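Local coordinates for protein dipicolinate synthase, B chain (PDB 3MCU) that probably works with its partner subunit DpaA to oxidise dihydrodipicolinate to dipicolinate, with NADP(+) as electron acceptor, during sporulation, at residues Pro92-Gly95 with Asn96-Ser99; Val191-Lys194 with Phe195-Met198. All blocks are in the same frame, centred on the assembly; numbering follows the deposited sequence.

Contact 1: Pro92-Gly95 with Asn96-Ser99; sequences PLTG and NSMS. With PO4 (phosphate ion), chain J.
T94 OG1 sits between its own backbone N and carbonyl carbon (chi1 62°), and S97 OG leans back beside its backbone N (chi1 -61°); these two rotations put both hydroxyls on the side of the helix start where the phosphate ion lies. T94 is the N-cap of helix 95-102: its OG1 accepts from S97 N at 3.2 Å in a nearly straight bond, and the same hydroxyl donates to phosphate O2 at 3.0 Å. N96 ND2 donates to phosphate O4 at 3.0 Å, while N96 OD1 is taken by T106 N of the second subunit. S97 OG is modelled only 2.4 Å from phosphate O4, implausibly close, so the details of its bond are doubtful. G14 N and S41 OG also bond the ion. Behind the cap the first helical bonds close, M98 N to T94 O at 2.9 Å and S99 N to G95 O at 3.0 Å. L93 CD2 rests 3.5 Å from S97 CB, and the L93 side chain crosses that of M98 at about a right angle, both buried against strand 124-130. An anion held at a helix N-terminus just after a parallel strand is common in Rossmann-like folds; this ion, probably from the crystallisation liquor, may mark a place for a cofactor phosphate, consistent with the flavoprotein family.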
loop_
_atom_site.group_PDB
_atom_site.type_symbol
_atom_site.label_atom_id
_atom_site.label_comp_id
_atom_site.label_asym_id
_atom_site.label_seq_id
_atom_site.Cartn_x
_atom_site.Cartn_y
_atom_site.Cartn_z
ATOM N N PRO D 92 26.355 -1.346 2.834
ATOM C CA PRO D 92 25.176 -1.958 2.208
ATOM C C PRO D 92 23.870 -1.586 2.895
ATOM O O PRO D 92 23.844 -1.215 4.061
ATOM C CB PRO D 92 25.430 -3.466 2.385
ATOM C CG PRO D 92 26.262 -3.558 3.613
ATOM C CD PRO D 92 27.151 -2.328 3.595
ATOM N N LEU D 93 22.784 -1.687 2.145
ATOM C CA LEU D 93 21.453 -1.474 2.679
ATOM C C LEU D 93 20.779 -2.845 2.768
ATOM O O LEU D 93 20.477 -3.460 1.749
ATOM C CB LEU D 93 20.676 -0.564 1.736
ATOM C CG LEU D 93 19.437 0.202 2.205
ATOM C CD1 LEU D 93 18.210 -0.201 1.423
ATOM C CD2 LEU D 93 19.211 0.115 3.696
ATOM N N THR D 94 20.562 -3.323 3.986
ATOM C CA THR D 94 19.923 -4.616 4.187
ATOM C C THR D 94 18.439 -4.546 3.860
ATOM O O THR D 94 17.870 -3.471 3.785
ATOM C CB THR D 94 20.103 -5.141 5.629
ATOM O OG1 THR D 94 19.487 -4.238 6.553
ATOM C CG2 THR D 94 21.580 -5.303 5.973
ATOM N N GLY D 95 17.830 -5.704 3.641
ATOM C CA GLY D 95 16.401 -5.778 3.433
ATOM C C GLY D 95 15.652 -5.197 4.628
ATOM O O GLY D 95 14.700 -4.442 4.471
ATOM N N ASN D 96 16.099 -5.539 5.831
ATOM C CA ASN D 96 15.458 -5.029 7.032
ATOM C C ASN D 96 15.438 -3.494 7.086
ATOM O O ASN D 96 14.393 -2.891 7.357
ATOM C CB ASN D 96 16.095 -5.621 8.296
ATOM C CG ASN D 96 15.378 -5.187 9.568
ATOM O OD1 ASN D 96 14.187 -5.456 9.753
ATOM N ND2 ASN D 96 16.099 -4.497 10.446
ATOM N N SER D 97 16.585 -2.866 6.817
ATOM C CA SER D 97 16.680 -1.396 6.855
ATOM C C SER D 97 15.966 -0.739 5.667
ATOM O O SER D 97 15.403 0.330 5.792
ATOM C CB SER D 97 18.144 -0.945 6.876
ATOM O OG SER D 97 18.829 -1.418 8.024
HETATM N N MSE D 98 15.995 -1.387 4.508
HETATM C CA MSE D 98 15.268 -0.889 3.344
HETATM C C MSE D 98 13.754 -0.827 3.600
HETATM O O MSE D 98 13.076 0.131 3.226
HETATM C CB MSE D 98 15.539 -1.778 2.128
HETATM C CG MSE D 98 14.764 -1.322 0.906
HETATM SE SE MSE D 98 15.371 -2.124 -0.766
HETATM C CE MSE D 98 14.556 -3.891 -0.544
ATOM N N SER D 99 13.229 -1.872 4.216
ATOM C CA SER D 99 11.830 -1.912 4.591
ATOM C C SER D 99 11.516 -0.809 5.583
ATOM O O SER D 99 10.524 -0.097 5.438
ATOM C CB SER D 99 11.487 -3.270 5.208
ATOM O OG SER D 99 10.184 -3.234 5.763
HETATM P P PO4 J . 19.872 -3.694 10.335
HETATM O O1 PO4 J . 21.047 -2.724 10.381
HETATM O O2 PO4 J . 20.135 -4.847 9.390
HETATM O O3 PO4 J . 19.630 -4.210 11.741
HETATM O O4 PO4 J . 18.630 -3.007 9.842
#

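Contact 2: Val191-Lys194 with Phe195-Met198; sequences VVEK and FRYM
E193 starts beside the ring of F195: its CB lies 3.7 Å from F195 CE2, and CG remains next to CE2 and CZ. The chain then runs on extended (chi2 174°), carrying CD past CZ towards R196. At the tip OE1 meets R196 NE at 2.8 Å in a salt bridge; the oxygen lies in the guanidinium plane, and carboxylate and guanidinium are nearly coplanar, 21° apart. The other oxygen, OE2, is hydrogen-bonded outside the two segments, and the backbone N of E193 bonds OE2 of E193 of the third subunit. In the backbone, E193 O receives R196 N at 3.0 Å, and it also lies at the edge of the Y197 ring, 3.2 Å from CD1. One residue on, K194 O takes Y197 N at 2.9 Å, and M198 SE comes near the same oxygen. K194 bends at chi2 (66°), passes its CE by M198 SE at 3.8 Å, and gives NZ to A169 O and to a water that can also donate to Y197 O. With OE1 on an arginine and OE2 also bonded, E193 would probably keep its charged form, while its backbone N ties this short 3-10 turn to the third subunit.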
loop_
_atom_site.group_PDB
_atom_site.type_symbol
_atom_site.label_atom_id
_atom_site.label_comp_id
_atom_site.label_asym_id
_atom_site.label_seq_id
_atom_site.Cartn_x
_atom_site.Cartn_y
_atom_site.Cartn_z
ATOM N N VAL D 191 18.970 -0.681 -13.764
ATOM C CA VAL D 191 18.666 -2.099 -13.646
ATOM C C VAL D 191 19.666 -2.912 -14.477
ATOM O O VAL D 191 19.751 -2.740 -15.691
ATOM C CB VAL D 191 17.217 -2.406 -14.087
ATOM C CG1 VAL D 191 16.912 -3.908 -13.952
ATOM C CG2 VAL D 191 16.229 -1.577 -13.259
ATOM N N VAL D 192 20.433 -3.778 -13.823
ATOM C CA VAL D 192 21.545 -4.464 -14.502
ATOM C C VAL D 192 21.645 -5.948 -14.197
ATOM O O VAL D 192 20.986 -6.456 -13.296
ATOM C CB VAL D 192 22.900 -3.839 -14.129
ATOM C CG1 VAL D 192 22.956 -2.396 -14.574
ATOM C CG2 VAL D 192 23.142 -3.950 -12.640
ATOM N N GLU D 193 22.489 -6.637 -14.960
ATOM C CA GLU D 193 22.774 -8.048 -14.699
ATOM C C GLU D 193 23.968 -8.155 -13.774
ATOM O O GLU D 193 25.118 -8.317 -14.198
ATOM C CB GLU D 193 22.952 -8.839 -15.995
ATOM C CG GLU D 193 21.655 -8.908 -16.806
ATOM C CD GLU D 193 21.841 -9.556 -18.167
ATOM O OE1 GLU D 193 22.953 -10.065 -18.442
ATOM O OE2 GLU D 193 20.873 -9.557 -18.963
ATOM N N LYS D 194 23.656 -8.031 -12.493
ATOM C CA LYS D 194 24.627 -8.010 -11.413
ATOM C C LYS D 194 25.456 -9.298 -11.370
ATOM O O LYS D 194 26.631 -9.279 -10.998
ATOM C CB LYS D 194 23.864 -7.786 -10.101
ATOM C CG LYS D 194 24.595 -8.175 -8.846
ATOM C CD LYS D 194 25.807 -7.306 -8.598
ATOM C CE LYS D 194 26.430 -7.679 -7.273
ATOM N NZ LYS D 194 27.586 -6.823 -6.922
ATOM N N PHE D 195 24.837 -10.414 -11.743
ATOM C CA PHE D 195 25.519 -11.702 -11.754
ATOM C C PHE D 195 26.691 -11.726 -12.772
ATOM O O PHE D 195 27.527 -12.631 -12.747
ATOM C CB PHE D 195 24.522 -12.860 -11.987
ATOM C CG PHE D 195 23.766 -12.764 -13.283
ATOM C CD1 PHE D 195 24.288 -13.303 -14.449
ATOM C CD2 PHE D 195 22.541 -12.127 -13.344
ATOM C CE1 PHE D 195 23.601 -13.209 -15.649
ATOM C CE2 PHE D 195 21.835 -12.030 -14.543
ATOM C CZ PHE D 195 22.368 -12.572 -15.698
ATOM N N ARG D 196 26.755 -10.729 -13.649
ATOM C CA ARG D 196 27.898 -10.596 -14.571
ATOM C C ARG D 196 29.057 -9.793 -13.995
ATOM O O ARG D 196 30.009 -9.488 -14.708
ATOM C CB ARG D 196 27.486 -9.973 -15.901
ATOM C CG ARG D 196 26.560 -10.829 -16.756
ATOM C CD ARG D 196 26.237 -10.077 -18.010
ATOM N NE ARG D 196 25.562 -10.874 -19.021
ATOM C CZ ARG D 196 26.194 -11.632 -19.920
ATOM N NH1 ARG D 196 27.521 -11.725 -19.911
ATOM N NH2 ARG D 196 25.497 -12.305 -20.823
ATOM N N TYR D 197 28.971 -9.447 -12.711
ATOM C CA TYR D 197 29.976 -8.600 -12.075
ATOM C C TYR D 197 30.371 -9.117 -10.708
ATOM O O TYR D 197 30.670 -8.347 -9.815
ATOM C CB TYR D 197 29.489 -7.148 -12.005
ATOM C CG TYR D 197 29.144 -6.592 -13.368
ATOM C CD1 TYR D 197 27.872 -6.750 -13.901
ATOM C CD2 TYR D 197 30.102 -5.929 -14.137
ATOM C CE1 TYR D 197 27.558 -6.260 -15.160
ATOM C CE2 TYR D 197 29.797 -5.433 -15.393
ATOM C CZ TYR D 197 28.529 -5.603 -15.904
ATOM O OH TYR D 197 28.221 -5.109 -17.150
HETATM N N MSE D 198 30.396 -10.440 -10.577
HETATM C CA MSE D 198 30.720 -11.132 -9.326
HETATM C C MSE D 198 32.214 -11.302 -9.015
HETATM O O MSE D 198 32.571 -11.589 -7.873
HETATM C CB MSE D 198 30.049 -12.507 -9.299
HETATM C CG MSE D 198 28.532 -12.455 -9.409
HETATM SE SE MSE D 198 27.716 -11.185 -8.125
HETATM C CE MSE D 198 27.879 -12.232 -6.477
HETATM O O HOH W 1 29.267 -5.767 -8.907
#

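Contact 1 is buried, its centre about 9 Å from the centre of the chain, and joins the end of the central strand 87-94 to helix 95-102. Contact 2, its centre about 18 Å from that of the chain and only partly buried, lies in the C-terminal tail beyond helix 174-181. The centres of the two contacts are about 19 Å apart and their nearest atoms about 10 Å, so they do not touch and share no secondary-structure element. Neutral hydroxyls and an amide gather round a bound anion at contact 1, whereas contact 2 relies on opposite charges and an aromatic ring around a short turn. Each also meets a different neighbouring subunit, the second at 92-99 and the third at 191-198.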